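Local atomic coordinates of D-methionine transport system permease protein MetI (Escherichia coli, PDB entry 3TUI), a protein that forms the membrane-spanning permease of an ABC importer for D-methionine and probably carries the substrate across the inner membrane. Residues M19-F28 with A150-S161; G31-R42 with I104-I115. All coordinates share one frame; numbering follows the deposited sequence.

Contact 1 (M19-F28 with A150-S161)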
loop_
_atom_site.group_PDB
_atom_site.type_symbol
_atom_site.label_atom_id
_atom_site.label_comp_id
_atom_site.label_asym_id
_atom_site.label_seq_id
_atom_site.Cartn_x
_atom_site.Cartn_y
_atom_site.Cartn_z
ATOM N N MET A 19 -23.482 -37.109 -0.868
ATOM C CA MET A 19 -22.071 -37.281 -1.172
ATOM C C MET A 19 -21.324 -35.957 -1.015
ATOM O O MET A 19 -20.368 -35.844 -0.234
ATOM C CB MET A 19 -21.943 -37.801 -2.609
ATOM C CG MET A 19 -22.178 -39.301 -2.771
ATOM S SD MET A 19 -21.891 -39.914 -4.450
ATOM C CE MET A 19 -23.323 -39.226 -5.300
ATOM N N THR A 20 -21.807 -34.954 -1.753
ATOM C CA THR A 20 -21.150 -33.655 -1.879
ATOM C C THR A 20 -20.957 -33.017 -0.509
ATOM O O THR A 20 -19.825 -32.709 -0.132
ATOM C CB THR A 20 -21.948 -32.716 -2.838
ATOM O OG1 THR A 20 -22.015 -33.307 -4.144
ATOM C CG2 THR A 20 -21.292 -31.347 -2.969
ATOM N N PHE A 21 -22.049 -32.849 0.242
ATOM C CA PHE A 21 -21.986 -32.220 1.572
ATOM C C PHE A 21 -21.227 -33.018 2.623
ATOM O O PHE A 21 -20.451 -32.453 3.371
ATOM C CB PHE A 21 -23.377 -31.873 2.074
ATOM C CG PHE A 21 -23.861 -30.558 1.567
ATOM C CD1 PHE A 21 -23.498 -29.369 2.217
ATOM C CD2 PHE A 21 -24.623 -30.482 0.402
ATOM C CE1 PHE A 21 -23.923 -28.107 1.735
ATOM C CE2 PHE A 21 -25.060 -29.232 -0.086
ATOM C CZ PHE A 21 -24.706 -28.037 0.593
ATOM N N VAL A 22 -21.453 -34.324 2.676
ATOM C CA VAL A 22 -20.692 -35.197 3.568
ATOM C C VAL A 22 -19.178 -35.227 3.255
ATOM O O VAL A 22 -18.348 -35.026 4.145
ATOM C CB VAL A 22 -21.261 -36.636 3.538
ATOM C CG1 VAL A 22 -20.451 -37.570 4.445
ATOM C CG2 VAL A 22 -22.731 -36.627 3.930
ATOM N N SER A 23 -18.825 -35.496 2.001
ATOM C CA SER A 23 -17.431 -35.437 1.599
ATOM C C SER A 23 -16.843 -34.106 2.013
ATOM O O SER A 23 -15.712 -34.043 2.503
ATOM C CB SER A 23 -17.257 -35.638 0.091
ATOM O OG SER A 23 -17.053 -36.994 -0.257
ATOM N N GLY A 24 -17.610 -33.036 1.815
ATOM C CA GLY A 24 -17.119 -31.707 2.125
ATOM C C GLY A 24 -16.685 -31.668 3.573
ATOM O O GLY A 24 -15.524 -31.397 3.896
ATOM N N PHE A 25 -17.634 -32.000 4.440
ATOM C CA PHE A 25 -17.440 -31.971 5.876
ATOM C C PHE A 25 -16.173 -32.712 6.308
ATOM O O PHE A 25 -15.315 -32.169 7.011
ATOM C CB PHE A 25 -18.670 -32.564 6.555
ATOM C CG PHE A 25 -18.558 -32.637 8.038
ATOM C CD1 PHE A 25 -18.823 -31.525 8.816
ATOM C CD2 PHE A 25 -18.174 -33.820 8.662
ATOM C CE1 PHE A 25 -18.718 -31.584 10.189
ATOM C CE2 PHE A 25 -18.067 -33.888 10.037
ATOM C CZ PHE A 25 -18.339 -32.766 10.801
ATOM N N PHE A 26 -16.059 -33.959 5.890
ATOM C CA PHE A 26 -14.905 -34.738 6.281
ATOM C C PHE A 26 -13.632 -34.123 5.744
ATOM O O PHE A 26 -12.607 -34.109 6.423
ATOM C CB PHE A 26 -15.061 -36.182 5.826
ATOM C CG PHE A 26 -15.774 -37.038 6.821
ATOM C CD1 PHE A 26 -15.071 -37.685 7.826
ATOM C CD2 PHE A 26 -17.160 -37.134 6.796
ATOM C CE1 PHE A 26 -15.733 -38.457 8.756
ATOM C CE2 PHE A 26 -17.832 -37.895 7.720
ATOM C CZ PHE A 26 -17.122 -38.562 8.705
ATOM N N GLY A 27 -13.708 -33.598 4.529
ATOM C CA GLY A 27 -12.550 -32.990 3.895
ATOM C C GLY A 27 -12.020 -31.778 4.651
ATOM O O GLY A 27 -10.818 -31.465 4.626
ATOM N N PHE A 28 -12.928 -31.077 5.313
ATOM C CA PHE A 28 -12.534 -29.944 6.118
ATOM C C PHE A 28 -12.027 -30.406 7.490
ATOM O O PHE A 28 -10.999 -29.923 7.964
ATOM C CB PHE A 28 -13.691 -28.942 6.200
ATOM C CG PHE A 28 -13.645 -27.902 5.106
ATOM C CD1 PHE A 28 -14.172 -28.178 3.842
ATOM C CD2 PHE A 28 -13.086 -26.658 5.331
ATOM C CE1 PHE A 28 -14.122 -27.234 2.808
ATOM C CE2 PHE A 28 -13.045 -25.702 4.299
ATOM C CZ PHE A 28 -13.565 -25.998 3.037
ATOM N N ALA A 150 -15.239 -23.025 1.190
ATOM C CA ALA A 150 -16.275 -24.050 1.380
ATOM C C ALA A 150 -17.213 -24.092 0.183
ATOM O O ALA A 150 -17.489 -25.163 -0.411
ATOM C CB ALA A 150 -17.070 -23.766 2.665
ATOM N N THR A 151 -17.718 -22.898 -0.138
ATOM C CA THR A 151 -18.470 -22.715 -1.362
ATOM C C THR A 151 -17.638 -23.395 -2.430
ATOM O O THR A 151 -18.037 -24.433 -2.957
ATOM C CB THR A 151 -18.688 -21.220 -1.711
ATOM O OG1 THR A 151 -19.148 -20.510 -0.551
ATOM C CG2 THR A 151 -19.693 -21.065 -2.879
ATOM N N ILE A 152 -16.461 -22.862 -2.713
ATOM C CA ILE A 152 -15.718 -23.418 -3.821
ATOM C C ILE A 152 -15.422 -24.936 -3.688
ATOM O O ILE A 152 -15.329 -25.630 -4.710
ATOM C CB ILE A 152 -14.445 -22.599 -4.148
ATOM C CG1 ILE A 152 -13.951 -22.944 -5.548
ATOM C CG2 ILE A 152 -13.398 -22.755 -3.079
ATOM C CD1 ILE A 152 -14.775 -22.235 -6.629
ATOM N N THR A 153 -15.333 -25.470 -2.464
ATOM C CA THR A 153 -15.099 -26.914 -2.273
ATOM C C THR A 153 -16.317 -27.810 -2.608
ATOM O O THR A 153 -16.222 -28.788 -3.383
ATOM C CB THR A 153 -14.643 -27.178 -0.790
ATOM O OG1 THR A 153 -13.303 -26.699 -0.617
ATOM C CG2 THR A 153 -14.677 -28.678 -0.412
ATOM N N LEU A 154 -17.457 -27.471 -1.997
ATOM C CA LEU A 154 -18.728 -28.143 -2.262
ATOM C C LEU A 154 -19.079 -28.179 -3.745
ATOM O O LEU A 154 -19.481 -29.233 -4.269
ATOM C CB LEU A 154 -19.838 -27.450 -1.491
ATOM C CG LEU A 154 -19.882 -27.749 0.005
ATOM C CD1 LEU A 154 -20.604 -26.657 0.718
ATOM C CD2 LEU A 154 -20.547 -29.104 0.247
ATOM N N ILE A 155 -18.931 -27.040 -4.428
ATOM C CA ILE A 155 -19.092 -27.069 -5.872
ATOM C C ILE A 155 -18.114 -28.057 -6.470
ATOM O O ILE A 155 -18.526 -28.931 -7.234
ATOM C CB ILE A 155 -18.957 -25.686 -6.565
ATOM C CG1 ILE A 155 -20.200 -24.838 -6.268
ATOM C CG2 ILE A 155 -18.873 -25.861 -8.098
ATOM C CD1 ILE A 155 -19.980 -23.317 -6.397
ATOM N N THR A 156 -16.830 -27.953 -6.141
ATOM C CA THR A 156 -15.902 -28.918 -6.723
ATOM C C THR A 156 -16.446 -30.332 -6.454
ATOM O O THR A 156 -16.525 -31.165 -7.379
ATOM C CB THR A 156 -14.452 -28.772 -6.200
ATOM O OG1 THR A 156 -13.791 -27.684 -6.854
ATOM C CG2 THR A 156 -13.655 -30.038 -6.447
ATOM N N LEU A 157 -16.840 -30.608 -5.205
ATOM C CA LEU A 157 -17.348 -31.948 -4.912
ATOM C C LEU A 157 -18.540 -32.434 -5.750
ATOM O O LEU A 157 -18.640 -33.644 -5.994
ATOM C CB LEU A 157 -17.629 -32.163 -3.426
ATOM C CG LEU A 157 -16.278 -32.441 -2.788
ATOM C CD1 LEU A 157 -16.485 -32.786 -1.345
ATOM C CD2 LEU A 157 -15.691 -33.642 -3.499
ATOM N N VAL A 158 -19.430 -31.538 -6.186
ATOM C CA VAL A 158 -20.464 -31.961 -7.129
ATOM C C VAL A 158 -19.891 -32.620 -8.383
ATOM O O VAL A 158 -20.189 -33.798 -8.683
ATOM C CB VAL A 158 -21.352 -30.813 -7.588
ATOM C CG1 VAL A 158 -22.136 -31.246 -8.859
ATOM C CG2 VAL A 158 -22.239 -30.312 -6.452
ATOM N N GLY A 159 -19.047 -31.886 -9.104
ATOM C CA GLY A 159 -18.394 -32.485 -10.261
ATOM C C GLY A 159 -17.711 -33.810 -9.936
ATOM O O GLY A 159 -17.711 -34.739 -10.741
ATOM N N TYR A 160 -17.116 -33.879 -8.745
ATOM C CA TYR A 160 -16.403 -35.060 -8.275
ATOM C C TYR A 160 -17.350 -36.224 -8.035
ATOM O O TYR A 160 -17.105 -37.344 -8.497
ATOM C CB TYR A 160 -15.683 -34.681 -6.991
ATOM C CG TYR A 160 -14.280 -34.176 -7.212
ATOM C CD1 TYR A 160 -13.894 -33.644 -8.455
ATOM C CD2 TYR A 160 -13.328 -34.267 -6.196
ATOM C CE1 TYR A 160 -12.597 -33.192 -8.670
ATOM C CE2 TYR A 160 -12.024 -33.813 -6.391
ATOM C CZ TYR A 160 -11.664 -33.278 -7.626
ATOM O OH TYR A 160 -10.370 -32.846 -7.806
ATOM N N SER A 161 -18.436 -35.937 -7.313
ATOM C CA SER A 161 -19.484 -36.920 -7.063
ATOM C C SER A 161 -20.167 -37.313 -8.378
ATOM O O SER A 161 -20.493 -38.479 -8.583
ATOM C CB SER A 161 -20.527 -36.410 -6.056
ATOM O OG SER A 161 -21.229 -35.271 -6.528
#

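Contact 2 (G31-R42 with I104-I115)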
loop_
_atom_site.group_PDB
_atom_site.type_symbol
_atom_site.label_atom_id
_atom_site.label_comp_id
_atom_site.label_asym_id
_atom_site.label_seq_id
_atom_site.Cartn_x
_atom_site.Cartn_y
_atom_site.Cartn_z
ATOM N N GLY A 31 -8.511 -31.243 5.909
ATOM C CA GLY A 31 -7.772 -30.146 5.289
ATOM C C GLY A 31 -7.578 -28.901 6.154
ATOM O O GLY A 31 -6.560 -28.203 6.048
ATOM N N LEU A 32 -8.560 -28.633 7.019
ATOM C CA LEU A 32 -8.559 -27.449 7.878
ATOM C C LEU A 32 -7.379 -27.408 8.850
ATOM O O LEU A 32 -6.615 -26.439 8.858
ATOM C CB LEU A 32 -9.891 -27.298 8.623
ATOM C CG LEU A 32 -9.900 -26.037 9.487
ATOM C CD1 LEU A 32 -9.880 -24.790 8.607
ATOM C CD2 LEU A 32 -11.046 -26.005 10.496
ATOM N N PRO A 33 -7.235 -28.447 9.683
ATOM C CA PRO A 33 -6.032 -28.622 10.500
ATOM C C PRO A 33 -4.786 -28.782 9.651
ATOM O O PRO A 33 -3.706 -28.360 10.062
ATOM C CB PRO A 33 -6.310 -29.919 11.257
ATOM C CG PRO A 33 -7.775 -29.994 11.312
ATOM C CD PRO A 33 -8.252 -29.455 10.008
ATOM N N VAL A 34 -4.919 -29.402 8.486
ATOM C CA VAL A 34 -3.751 -29.536 7.630
ATOM C C VAL A 34 -3.317 -28.145 7.179
ATOM O O VAL A 34 -2.133 -27.783 7.262
ATOM C CB VAL A 34 -3.996 -30.463 6.419
ATOM C CG1 VAL A 34 -2.791 -30.442 5.493
ATOM C CG2 VAL A 34 -4.278 -31.862 6.877
ATOM N N GLY A 35 -4.296 -27.364 6.718
ATOM C CA GLY A 35 -4.053 -26.007 6.249
ATOM C C GLY A 35 -3.393 -25.156 7.309
ATOM O O GLY A 35 -2.324 -24.598 7.088
ATOM N N VAL A 36 -4.036 -25.087 8.469
ATOM C CA VAL A 36 -3.502 -24.375 9.622
ATOM C C VAL A 36 -2.054 -24.734 9.895
ATOM O O VAL A 36 -1.213 -23.865 10.123
ATOM C CB VAL A 36 -4.333 -24.649 10.887
ATOM C CG1 VAL A 36 -3.558 -24.230 12.117
ATOM C CG2 VAL A 36 -5.665 -23.931 10.814
ATOM N N LEU A 37 -1.767 -26.025 9.865
ATOM C CA LEU A 37 -0.450 -26.474 10.262
ATOM C C LEU A 37 0.525 -26.350 9.081
ATOM O O LEU A 37 1.729 -26.520 9.252
ATOM C CB LEU A 37 -0.506 -27.891 10.864
ATOM C CG LEU A 37 -1.361 -28.067 12.147
ATOM C CD1 LEU A 37 -1.591 -29.547 12.483
ATOM C CD2 LEU A 37 -0.793 -27.364 13.381
ATOM N N LEU A 38 -0.011 -26.045 7.895
ATOM C CA LEU A 38 0.786 -25.604 6.738
ATOM C C LEU A 38 1.161 -24.120 6.785
ATOM O O LEU A 38 2.164 -23.711 6.201
ATOM C CB LEU A 38 0.054 -25.875 5.420
ATOM C CG LEU A 38 0.258 -27.115 4.544
ATOM C CD1 LEU A 38 -0.809 -27.128 3.448
ATOM C CD2 LEU A 38 1.648 -27.114 3.926
ATOM N N TYR A 39 0.311 -23.322 7.434
ATOM C CA TYR A 39 0.505 -21.878 7.557
ATOM C C TYR A 39 1.598 -21.615 8.562
ATOM O O TYR A 39 2.579 -20.940 8.254
ATOM C CB TYR A 39 -0.805 -21.184 7.976
ATOM C CG TYR A 39 -0.716 -19.665 8.136
ATOM C CD1 TYR A 39 -0.539 -18.848 7.023
ATOM C CD2 TYR A 39 -0.891 -19.044 9.382
ATOM C CE1 TYR A 39 -0.476 -17.464 7.137
ATOM C CE2 TYR A 39 -0.835 -17.641 9.512
ATOM C CZ TYR A 39 -0.626 -16.860 8.377
ATOM O OH TYR A 39 -0.562 -15.475 8.452
ATOM N N VAL A 40 1.444 -22.202 9.748
ATOM C CA VAL A 40 2.400 -21.993 10.837
ATOM C C VAL A 40 3.833 -22.353 10.437
ATOM O O VAL A 40 4.759 -21.602 10.723
ATOM C CB VAL A 40 2.023 -22.738 12.155
ATOM C CG1 VAL A 40 0.565 -22.505 12.510
ATOM C CG2 VAL A 40 2.324 -24.224 12.055
ATOM N N THR A 41 4.017 -23.485 9.767
ATOM C CA THR A 41 5.359 -24.033 9.575
ATOM C C THR A 41 6.252 -23.242 8.621
ATOM O O THR A 41 7.466 -23.472 8.570
ATOM C CB THR A 41 5.317 -25.496 9.140
ATOM O OG1 THR A 41 4.487 -25.620 7.980
ATOM C CG2 THR A 41 4.781 -26.366 10.269
ATOM N N ARG A 42 5.656 -22.326 7.860
ATOM C CA ARG A 42 6.419 -21.480 6.940
ATOM C C ARG A 42 7.452 -20.615 7.668
ATOM O O ARG A 42 7.302 -20.326 8.859
ATOM C CB ARG A 42 5.473 -20.606 6.111
ATOM C CG ARG A 42 5.014 -21.265 4.826
ATOM C CD ARG A 42 3.687 -20.718 4.323
ATOM N NE ARG A 42 3.794 -19.358 3.815
ATOM C CZ ARG A 42 3.640 -19.027 2.539
ATOM N NH1 ARG A 42 3.413 -19.970 1.638
ATOM N NH2 ARG A 42 3.746 -17.760 2.157
ATOM N N ILE A 104 -8.746 -28.319 0.020
ATOM C CA ILE A 104 -9.156 -27.561 1.176
ATOM C C ILE A 104 -7.920 -27.015 1.920
ATOM O O ILE A 104 -7.821 -25.795 2.133
ATOM C CB ILE A 104 -10.014 -28.418 2.095
ATOM C CG1 ILE A 104 -11.385 -28.624 1.438
ATOM C CG2 ILE A 104 -10.110 -27.769 3.478
ATOM C CD1 ILE A 104 -12.234 -29.707 2.047
ATOM N N ALA A 105 -6.967 -27.880 2.275
ATOM C CA ALA A 105 -5.816 -27.416 3.051
ATOM C C ALA A 105 -5.060 -26.288 2.353
ATOM O O ALA A 105 -4.751 -25.263 2.974
ATOM C CB ALA A 105 -4.882 -28.551 3.394
ATOM N N ARG A 106 -4.755 -26.468 1.071
ATOM C CA ARG A 106 -4.126 -25.397 0.323
ATOM C C ARG A 106 -4.907 -24.093 0.419
ATOM O O ARG A 106 -4.314 -23.027 0.635
ATOM C CB ARG A 106 -3.934 -25.774 -1.141
ATOM C CG ARG A 106 -3.043 -24.799 -1.865
ATOM C CD ARG A 106 -1.806 -24.438 -1.021
ATOM N NE ARG A 106 -0.976 -25.595 -0.666
ATOM C CZ ARG A 106 0.167 -25.898 -1.276
ATOM N NH1 ARG A 106 0.606 -25.126 -2.258
ATOM N NH2 ARG A 106 0.871 -26.958 -0.903
ATOM N N MET A 107 -6.230 -24.166 0.258
ATOM C CA MET A 107 -7.049 -22.959 0.372
ATOM C C MET A 107 -7.000 -22.333 1.732
ATOM O O MET A 107 -6.816 -21.120 1.853
ATOM C CB MET A 107 -8.494 -23.191 -0.020
ATOM C CG MET A 107 -8.686 -23.322 -1.497
ATOM S SD MET A 107 -10.414 -23.678 -1.772
ATOM C CE MET A 107 -10.394 -23.824 -3.566
ATOM N N VAL A 108 -7.144 -23.163 2.754
ATOM C CA VAL A 108 -7.135 -22.661 4.125
ATOM C C VAL A 108 -5.872 -21.839 4.434
ATOM O O VAL A 108 -5.958 -20.720 4.941
ATOM C CB VAL A 108 -7.291 -23.806 5.126
ATOM C CG1 VAL A 108 -7.204 -23.252 6.541
ATOM C CG2 VAL A 108 -8.638 -24.525 4.909
ATOM N N GLU A 109 -4.711 -22.389 4.093
ATOM C CA GLU A 109 -3.445 -21.677 4.268
ATOM C C GLU A 109 -3.386 -20.404 3.426
ATOM O O GLU A 109 -2.916 -19.364 3.877
ATOM C CB GLU A 109 -2.263 -22.578 3.916
ATOM C CG GLU A 109 -0.885 -21.984 4.205
ATOM C CD GLU A 109 0.139 -22.368 3.158
ATOM O OE1 GLU A 109 -0.239 -22.426 1.969
ATOM O OE2 GLU A 109 1.302 -22.660 3.526
ATOM N N ASN A 110 -3.842 -20.484 2.192
ATOM C CA ASN A 110 -3.883 -19.285 1.400
ATOM C C ASN A 110 -4.822 -18.256 2.029
ATOM O O ASN A 110 -4.559 -17.057 1.983
ATOM C CB ASN A 110 -4.301 -19.605 -0.036
ATOM C CG ASN A 110 -3.164 -20.204 -0.859
ATOM O OD1 ASN A 110 -1.983 -20.075 -0.491
ATOM N ND2 ASN A 110 -3.514 -20.868 -1.975
ATOM N N ALA A 111 -5.922 -18.712 2.616
ATOM C CA ALA A 111 -6.797 -17.787 3.327
ATOM C C ALA A 111 -6.077 -17.222 4.556
ATOM O O ALA A 111 -6.059 -15.994 4.763
ATOM C CB ALA A 111 -8.131 -18.454 3.720
ATOM N N LEU A 112 -5.468 -18.094 5.362
ATOM C CA LEU A 112 -4.748 -17.582 6.508
ATOM C C LEU A 112 -3.714 -16.545 6.043
ATOM O O LEU A 112 -3.558 -15.509 6.696
ATOM C CB LEU A 112 -4.089 -18.689 7.335
ATOM C CG LEU A 112 -5.055 -19.521 8.192
ATOM C CD1 LEU A 112 -4.353 -20.731 8.829
ATOM C CD2 LEU A 112 -5.716 -18.658 9.248
ATOM N N LEU A 113 -3.044 -16.769 4.909
ATOM C CA LEU A 113 -1.962 -15.858 4.479
ATOM C C LEU A 113 -2.433 -14.408 4.155
ATOM O O LEU A 113 -1.603 -13.484 4.040
ATOM C CB LEU A 113 -1.200 -16.439 3.284
ATOM C CG LEU A 113 -0.270 -17.640 3.511
ATOM C CD1 LEU A 113 0.057 -18.242 2.157
ATOM C CD2 LEU A 113 1.005 -17.289 4.214
ATOM N N GLU A 114 -3.756 -14.242 3.991
ATOM C CA GLU A 114 -4.438 -12.946 3.831
ATOM C C GLU A 114 -4.434 -12.083 5.077
ATOM O O GLU A 114 -4.637 -10.881 4.993
ATOM C CB GLU A 114 -5.897 -13.161 3.465
ATOM C CG GLU A 114 -6.172 -13.932 2.201
ATOM C CD GLU A 114 -6.018 -13.081 0.962
ATOM O OE1 GLU A 114 -7.058 -12.773 0.324
ATOM O OE2 GLU A 114 -4.860 -12.722 0.635
ATOM N N ILE A 115 -4.272 -12.721 6.235
ATOM C CA ILE A 115 -4.244 -12.052 7.533
ATOM C C ILE A 115 -2.895 -11.429 7.831
ATOM O O ILE A 115 -1.880 -12.134 7.872
ATOM C CB ILE A 115 -4.561 -13.015 8.680
ATOM C CG1 ILE A 115 -5.887 -13.725 8.432
ATOM C CG2 ILE A 115 -4.591 -12.261 9.997
ATOM C CD1 ILE A 115 -6.274 -14.645 9.550
#

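Contact 1 (M19-F28 with A150-S161)
Thr20 is the knob of this interface: its side chain enters a hole formed by Leu154, Leu157, Val158 and Ser161 of the opposing helix. The methyl CG2 leads, lying 3.8 Å from Leu157 CB and reaching the Leu154 carbonyl. The hydroxyl OG1 stands 3.2 Å from Ser161 OG. With OG1 beside its own backbone N (chi1 -61°), Thr20 gives this hydroxyl a hydrogen bond to Thr16 O one turn earlier and leaves CG2 to face the neighbour. Threonine thus satisfies a buried polar atom while offering a compact apolar tip. A glycine here would probably leave the hole unfilled and deprive Thr16 O of its side-chain partner.

Around the knob, Leu157 extends CD1 against Ser23 CB and Gly24 N, while Gly24, lacking a side chain, leaves room for Leu154. Leu154 lays CD2 over one face of the Phe21 ring, a CH-pi contact 3.8 Å from the centroid. At the far end the edge of the Phe28 ring is turned to Thr153 CB, 3.6 Å from CE1, and its CZ touches Ala150 CA, where a small residue admits the ring.

The contact joins helix 3-40 to helix 130-163 near the centre of the chain, in segments largely predicted to be transmembrane; the axes pass obliquely, 8.6 Å apart, with 127° between their directions. Helix 89-112 flanks the pair through Leu96 on Ser23 and Ile104 on Phe28, helix 186-211 packs on Leu154 and Val158, and Pro67 of the second subunit also touches Val158.

Contact 2 (G31-R42 with I104-I115)
Gly35 and Ala105 bring their CA atoms within 3.9 Å where helices 31-40 and 104-112 cross at -46°, their axes only 7.3 Å apart. Such closeness needs small residues: Gly31 and Gly35, having no side chains, let the backbones come together. Ala105 inserts its methyl among Gly31, Val34, Gly35 and Leu38, with CB 3.5 Å from Val34 CG1. Next to it Val108 fills a second hole, between the two glycines, Leu32 and Val36. Its CG1 meets Leu32 CD1 at 3.7 Å, the two side chains crossing at about a right angle.

Gly31 and Gly35, four residues apart, form a GxxxG motif, and the right-handed crossing of roughly parallel helices is the geometry known for this motif in membrane proteins. A bent CA-H...O contact from Ala105 to Gly31 O is consistent with that pattern.

Beyond the crossing the helices diverge and larger side chains fill the widening gap. With CG anti to the backbone N (chi1 180°), Tyr39 swings its ring across to Leu112, whose CB sits over the ring centre, 3.6 Å from the centroid in a CH-pi contact. Leu113 brings CG and CD2 to the edge of the ring, while its CD1 lies over one face of the guanidinium of the poorly ordered Arg42, offset toward the rim. Buried Glu109 has its main polar partner in Tyr53 OH of helix 50-64, hydrogen-bonded to OE2. Arg42 adds only a long salt bridge, 3.9 Å from NH1 to Glu109 OE2, with the carboxylate and guanidinium planes 81° apart. Helix 130-163 touches Tyr39 through Leu138.

How the contacts relate
Both contacts use helix 3-40: contact 1 its middle, contact 2 its last turns, with centres about 18 Å apart. In chain order come 19-28, 31-42, 104-115 and 150-161, so the pairing of contact 2 falls wholly within the span bracketed by contact 1. Helix 89-112 and helix 130-163 both pack along helix 3-40, overlapping in reach, and they also meet each other. Ile104 of contact 2 packs on Gly27 and Thr153 of contact 1, and Met107 touches Ile152. All four segments belong to the ABC transmembrane type-1 range, and together they join three helices of the permease, from near the chain's centre toward its predicted cytoplasmic side.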